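Local atomic coordinates of hypothetical protein PA1234 (Pseudomonas aeruginosa, PDB entry 1Z6N), a protein that is of unknown function but belongs to the thioredoxin family, binds a magnesium ion and may act in thiol-disulfide chemistry. Residues E53-L58 and Q83-L88; L76-R81 and H153-V158. One frame throughout, in Å; residues are numbered along the deposited sequence.

The two contacts meet in the beta-alpha-beta unit made of strand 56-61, helix 67-82 and strand 86-91, a core element of the thioredoxin fold. Contact 1 pairs its two strands; contact 2 packs its helix against the C-terminal helix 151-164. Their centres lie 11 Å apart and they touch directly: L88 CD1 comes within 3.7 Å of L76 O, and L58 of contact 1 also reaches V158 of contact 2. Contact 2 is apolar and lies away from the metal. Contact 1 lies nearer to it, the side chain of E87 being about 9 Å from the bound magnesium ion and about 6 Å from that of D13, a magnesium-binding residue.

Contact 1: residues E53-L58 and Q83-L88; sequences ERRYRL and QPNIEL
Two parallel neighbours of the thioredoxin-fold sheet, strands 56-61 and 86-91, begin their pairing here, joined through helix 67-82 in a beta-alpha-beta crossover. Y56 N donates to N85 O (2.8 Å, 169° at the hydrogen), Y56 O accepts E87 N at 3.1 Å, and L58 N returns to E87 O over 2.8 Å. Between these bonds run CA-H...O contacts, such as that from R57 CA to E87 O. On one face of the sheet the CD1 methyl of L58 touches both I86 CG2 (3.8 Å) and L88 CD1 (3.7 Å); helix 151-164 adds V158 against L58. R57 and E87 occupy the other face, where R57 NH1 bonds to E119 O and helix 4-10 brings F8 against both side chains. Before the strands, Q83-I86 form a type I turn, inside which Q83 OE1 accepts N85 N in its amide plane, on a lone pair. N85 CB packs at 3.4 Å on R54 O, a carbonyl buried without a hydrogen-bond partner. R55 reaches over this turn with its chain bent at chi3 (100°). The end of the N85 side chain lies over one face of its guanidinium, the planes steeply inclined at 74°, and a water links R55 NE, by a weak bond, to P84 O, 2.7 Å from the water oxygen. Three backbone bonds thus set the register; R55 adds packing and a weakly held water.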
loop_
_atom_site.group_PDB
_atom_site.type_symbol
_atom_site.label_atom_id
_atom_site.label_comp_id
_atom_site.label_asym_id
_atom_site.label_seq_id
_atom_site.Cartn_x
_atom_site.Cartn_y
_atom_site.Cartn_z
ATOM N N GLU A 53 0.910 -0.770 -18.242
ATOM C CA GLU A 53 0.541 -1.805 -19.214
ATOM C C GLU A 53 0.972 -3.205 -18.801
ATOM O O GLU A 53 0.415 -4.192 -19.292
ATOM C CB GLU A 53 1.129 -1.507 -20.601
ATOM C CG GLU A 53 1.521 -0.062 -20.858
ATOM C CD GLU A 53 2.971 0.237 -20.489
ATOM O OE1 GLU A 53 3.701 0.793 -21.343
ATOM O OE2 GLU A 53 3.384 -0.081 -19.352
ATOM N N ARG A 54 1.971 -3.284 -17.918
ATOM C CA ARG A 54 2.498 -4.553 -17.428
ATOM C C ARG A 54 1.897 -4.844 -16.052
ATOM O O ARG A 54 1.343 -3.947 -15.419
ATOM C CB ARG A 54 4.024 -4.506 -17.325
ATOM C CG ARG A 54 4.734 -3.995 -18.570
ATOM C CD ARG A 54 5.997 -4.792 -18.827
ATOM N NE ARG A 54 5.707 -5.990 -19.616
ATOM C CZ ARG A 54 6.597 -6.926 -19.943
ATOM N NH1 ARG A 54 7.862 -6.830 -19.539
ATOM N NH2 ARG A 54 6.216 -7.969 -20.674
ATOM N N ARG A 55 2.016 -6.091 -15.598
ATOM C CA ARG A 55 1.479 -6.478 -14.290
ATOM C C ARG A 55 2.483 -6.241 -13.164
ATOM O O ARG A 55 3.683 -6.521 -13.304
ATOM C CB ARG A 55 1.009 -7.934 -14.295
ATOM C CG ARG A 55 -0.009 -8.248 -15.400
ATOM C CD ARG A 55 -0.629 -9.619 -15.224
ATOM N NE ARG A 55 -1.948 -9.525 -14.604
ATOM C CZ ARG A 55 -3.103 -9.560 -15.269
ATOM N NH1 ARG A 55 -3.122 -9.704 -16.591
ATOM N NH2 ARG A 55 -4.248 -9.457 -14.601
ATOM N N TYR A 56 1.981 -5.699 -12.059
ATOM C CA TYR A 56 2.801 -5.438 -10.879
ATOM C C TYR A 56 2.089 -5.986 -9.676
ATOM O O TYR A 56 0.862 -5.971 -9.606
ATOM C CB TYR A 56 3.064 -3.940 -10.709
ATOM C CG TYR A 56 3.892 -3.417 -11.847
ATOM C CD1 TYR A 56 5.283 -3.405 -11.776
ATOM C CD2 TYR A 56 3.280 -2.987 -13.027
ATOM C CE1 TYR A 56 6.046 -2.956 -12.848
ATOM C CE2 TYR A 56 4.031 -2.535 -14.106
ATOM C CZ TYR A 56 5.412 -2.518 -14.009
ATOM O OH TYR A 56 6.176 -2.080 -15.079
ATOM N N ARG A 57 2.875 -6.478 -8.731
ATOM C CA ARG A 57 2.334 -7.080 -7.523
ATOM C C ARG A 57 2.819 -6.299 -6.314
ATOM O O ARG A 57 4.014 -6.019 -6.193
ATOM C CB ARG A 57 2.780 -8.535 -7.432
ATOM C CG ARG A 57 2.154 -9.395 -8.517
ATOM C CD ARG A 57 2.516 -10.841 -8.314
ATOM N NE ARG A 57 2.076 -11.686 -9.418
ATOM C CZ ARG A 57 2.814 -11.960 -10.490
ATOM N NH1 ARG A 57 4.032 -11.449 -10.611
ATOM N NH2 ARG A 57 2.335 -12.749 -11.439
ATOM N N LEU A 58 1.892 -5.940 -5.425
ATOM C CA LEU A 58 2.237 -5.256 -4.192
ATOM C C LEU A 58 2.104 -6.288 -3.074
ATOM O O LEU A 58 0.989 -6.680 -2.721
ATOM C CB LEU A 58 1.300 -4.058 -3.955
ATOM C CG LEU A 58 1.215 -2.994 -5.059
ATOM C CD1 LEU A 58 0.361 -1.790 -4.647
ATOM C CD2 LEU A 58 2.597 -2.538 -5.498
ATOM N N GLN A 83 -6.909 0.207 -11.818
ATOM C CA GLN A 83 -5.899 -0.369 -12.696
ATOM C C GLN A 83 -5.635 -1.825 -12.298
ATOM O O GLN A 83 -4.767 -2.091 -11.471
ATOM C CB GLN A 83 -4.619 0.489 -12.655
ATOM C CG GLN A 83 -3.450 0.013 -13.528
ATOM C CD GLN A 83 -3.879 -0.448 -14.903
ATOM O OE1 GLN A 83 -4.280 -1.598 -15.090
ATOM N NE2 GLN A 83 -3.794 0.451 -15.880
ATOM N N PRO A 84 -6.415 -2.769 -12.860
ATOM C CA PRO A 84 -6.328 -4.207 -12.579
ATOM C C PRO A 84 -4.927 -4.807 -12.773
ATOM O O PRO A 84 -4.649 -5.870 -12.223
ATOM C CB PRO A 84 -7.334 -4.826 -13.569
ATOM C CG PRO A 84 -7.589 -3.760 -14.573
ATOM C CD PRO A 84 -7.504 -2.488 -13.811
ATOM N N ASN A 85 -4.057 -4.126 -13.522
ATOM C CA ASN A 85 -2.669 -4.568 -13.696
ATOM C C ASN A 85 -1.862 -4.543 -12.395
ATOM O O ASN A 85 -0.794 -5.165 -12.307
ATOM C CB ASN A 85 -1.944 -3.740 -14.763
ATOM C CG ASN A 85 -2.230 -4.222 -16.184
ATOM O OD1 ASN A 85 -2.057 -3.473 -17.147
ATOM N ND2 ASN A 85 -2.658 -5.472 -16.316
ATOM N N ILE A 86 -2.355 -3.796 -11.407
ATOM C CA ILE A 86 -1.745 -3.744 -10.071
ATOM C C ILE A 86 -2.585 -4.637 -9.157
ATOM O O ILE A 86 -3.806 -4.529 -9.146
ATOM C CB ILE A 86 -1.739 -2.297 -9.500
ATOM C CG1 ILE A 86 -0.866 -1.365 -10.347
ATOM C CG2 ILE A 86 -1.249 -2.278 -8.039
ATOM C CD1 ILE A 86 -1.124 0.111 -10.095
ATOM N N GLU A 87 -1.936 -5.528 -8.407
ATOM C CA GLU A 87 -2.641 -6.401 -7.464
ATOM C C GLU A 87 -1.944 -6.425 -6.104
ATOM O O GLU A 87 -0.723 -6.602 -6.057
ATOM C CB GLU A 87 -2.704 -7.849 -7.971
ATOM C CG GLU A 87 -3.605 -8.739 -7.079
ATOM C CD GLU A 87 -3.639 -10.234 -7.448
ATOM O OE1 GLU A 87 -3.078 -10.636 -8.485
ATOM O OE2 GLU A 87 -4.243 -11.006 -6.664
ATOM N N LEU A 88 -2.724 -6.279 -5.027
ATOM C CA LEU A 88 -2.228 -6.342 -3.638
ATOM C C LEU A 88 -2.517 -7.698 -3.039
ATOM O O LEU A 88 -3.600 -8.244 -3.248
ATOM C CB LEU A 88 -2.956 -5.335 -2.721
ATOM C CG LEU A 88 -2.649 -3.847 -2.698
ATOM C CD1 LEU A 88 -3.013 -3.218 -4.034
ATOM C CD2 LEU A 88 -3.428 -3.177 -1.575
HETATM O O HOH W 1 -2.917 -7.953 -12.575
#

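Contact 2: residues L76-R81 and H153-V158; sequences LDFAQR and HAIGDV
A79 of helix 67-82, the helix of the thioredoxin-fold beta-alpha-beta unit, faces I155 of the C-terminal helix 151-164 in a buried helix-helix packing. The two short segments run at 65° to each other, their axes 9.4 Å apart at closest. Aliphatic contacts dominate. The methyl of A79 meets both branches of I155, with CB 4.0 Å from I155 CG2 and equally near CG1. I155 has CG1 beside its backbone N (chi1 -61°), which puts CG2 on the side of its carbonyl carbon. At the start of 76-81, L76 reaches across with its two methyls: CD2 lies 3.7 Å from V158 CG2, and CD1 is near the same methyl. One aromatic contact adds to these, I155 CD1 approaching the F78 ring at its edge, near the ring plane, while L41 packs on both side chains. Polar groups bond away from the interface: R81 NE forms a salt bridge with D77 OD2 of its own helix, from above the carboxylate plane, and R81 NH2 a second one with E37 of helix 23-39. No hydrogen bond joins the two segments; the backbone atom of 153-158 nearest to L76 CD2 is A154 O, at 3.7 Å.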
loop_
_atom_site.group_PDB
_atom_site.type_symbol
_atom_site.label_atom_id
_atom_site.label_comp_id
_atom_site.label_asym_id
_atom_site.label_seq_id
_atom_site.Cartn_x
_atom_site.Cartn_y
_atom_site.Cartn_z
ATOM N N LEU A 76 -4.219 2.400 -1.916
ATOM C CA LEU A 76 -3.621 1.460 -2.861
ATOM C C LEU A 76 -4.666 0.486 -3.423
ATOM O O LEU A 76 -4.597 0.113 -4.591
ATOM C CB LEU A 76 -2.407 0.739 -2.255
ATOM C CG LEU A 76 -1.214 1.664 -1.949
ATOM C CD1 LEU A 76 -0.092 0.863 -1.308
ATOM C CD2 LEU A 76 -0.708 2.388 -3.213
ATOM N N ASP A 77 -5.645 0.113 -2.611
ATOM C CA ASP A 77 -6.757 -0.684 -3.122
ATOM C C ASP A 77 -7.576 0.077 -4.164
ATOM O O ASP A 77 -7.996 -0.489 -5.187
ATOM C CB ASP A 77 -7.655 -1.150 -1.985
ATOM C CG ASP A 77 -8.911 -1.833 -2.497
ATOM O OD1 ASP A 77 -8.788 -2.972 -3.006
ATOM O OD2 ASP A 77 -10.000 -1.219 -2.401
ATOM N N PHE A 78 -7.791 1.366 -3.923
ATOM C CA PHE A 78 -8.485 2.198 -4.910
ATOM C C PHE A 78 -7.729 2.163 -6.241
ATOM O O PHE A 78 -8.333 1.976 -7.298
ATOM C CB PHE A 78 -8.660 3.608 -4.368
ATOM C CG PHE A 78 -9.417 4.531 -5.282
ATOM C CD1 PHE A 78 -10.731 4.255 -5.665
ATOM C CD2 PHE A 78 -8.830 5.708 -5.722
ATOM C CE1 PHE A 78 -11.428 5.138 -6.512
ATOM C CE2 PHE A 78 -9.527 6.593 -6.559
ATOM C CZ PHE A 78 -10.820 6.297 -6.944
ATOM N N ALA A 79 -6.400 2.269 -6.178
ATOM C CA ALA A 79 -5.569 2.205 -7.387
ATOM C C ALA A 79 -5.700 0.867 -8.107
ATOM O O ALA A 79 -5.805 0.825 -9.329
ATOM C CB ALA A 79 -4.103 2.515 -7.071
ATOM N N GLN A 80 -5.727 -0.238 -7.352
ATOM C CA GLN A 80 -5.847 -1.546 -7.983
ATOM C C GLN A 80 -7.233 -1.757 -8.613
ATOM O O GLN A 80 -7.375 -2.482 -9.601
ATOM C CB GLN A 80 -5.503 -2.658 -6.992
ATOM C CG GLN A 80 -6.663 -3.162 -6.144
ATOM C CD GLN A 80 -6.263 -4.337 -5.267
ATOM O OE1 GLN A 80 -6.691 -4.467 -4.095
ATOM N NE2 GLN A 80 -5.418 -5.198 -5.811
ATOM N N ARG A 81 -8.254 -1.106 -8.058
ATOM C CA ARG A 81 -9.587 -1.190 -8.641
ATOM C C ARG A 81 -9.675 -0.390 -9.944
ATOM O O ARG A 81 -10.391 -0.781 -10.869
ATOM C CB ARG A 81 -10.643 -0.747 -7.626
ATOM C CG ARG A 81 -10.786 -1.771 -6.510
ATOM C CD ARG A 81 -11.915 -1.456 -5.546
ATOM N NE ARG A 81 -11.613 -0.324 -4.674
ATOM C CZ ARG A 81 -12.213 0.862 -4.755
ATOM N NH1 ARG A 81 -13.146 1.075 -5.677
ATOM N NH2 ARG A 81 -11.883 1.835 -3.911
ATOM N N HIS A 153 -1.170 10.594 -2.473
ATOM C CA HIS A 153 0.298 10.511 -2.395
ATOM C C HIS A 153 0.808 9.082 -2.212
ATOM O O HIS A 153 1.913 8.754 -2.688
ATOM C CB HIS A 153 0.845 11.393 -1.267
ATOM C CG HIS A 153 0.465 12.835 -1.385
ATOM N ND1 HIS A 153 -0.824 13.281 -1.185
ATOM C CD2 HIS A 153 1.206 13.934 -1.661
ATOM C CE1 HIS A 153 -0.863 14.592 -1.344
ATOM N NE2 HIS A 153 0.357 15.016 -1.629
ATOM N N ALA A 154 0.029 8.238 -1.530
ATOM C CA ALA A 154 0.416 6.838 -1.386
ATOM C C ALA A 154 0.451 6.196 -2.775
ATOM O O ALA A 154 1.385 5.452 -3.105
ATOM C CB ALA A 154 -0.571 6.096 -0.463
ATOM N N ILE A 155 -0.553 6.513 -3.591
ATOM C CA ILE A 155 -0.628 6.017 -4.961
ATOM C C ILE A 155 0.535 6.551 -5.791
ATOM O O ILE A 155 1.199 5.785 -6.503
ATOM C CB ILE A 155 -1.973 6.379 -5.630
ATOM C CG1 ILE A 155 -3.147 5.744 -4.853
ATOM C CG2 ILE A 155 -1.985 5.931 -7.087
ATOM C CD1 ILE A 155 -4.533 6.261 -5.292
ATOM N N GLY A 156 0.776 7.863 -5.697
ATOM C CA GLY A 156 1.877 8.515 -6.433
ATOM C C GLY A 156 3.233 7.918 -6.095
ATOM O O GLY A 156 4.054 7.694 -6.989
ATOM N N ASP A 157 3.470 7.649 -4.811
ATOM C CA ASP A 157 4.755 7.074 -4.404
ATOM C C ASP A 157 4.964 5.701 -5.053
ATOM O O ASP A 157 6.059 5.382 -5.536
ATOM C CB ASP A 157 4.856 6.913 -2.884
ATOM C CG ASP A 157 5.080 8.226 -2.140
ATOM O OD1 ASP A 157 5.022 9.332 -2.750
ATOM O OD2 ASP A 157 5.312 8.120 -0.912
ATOM N N VAL A 158 3.927 4.861 -5.028
ATOM C CA VAL A 158 4.041 3.519 -5.615
ATOM C C VAL A 158 4.203 3.617 -7.132
ATOM O O VAL A 158 5.020 2.898 -7.717
ATOM C CB VAL A 158 2.843 2.633 -5.222
ATOM C CG1 VAL A 158 2.780 1.378 -6.082
ATOM C CG2 VAL A 158 2.956 2.274 -3.738
#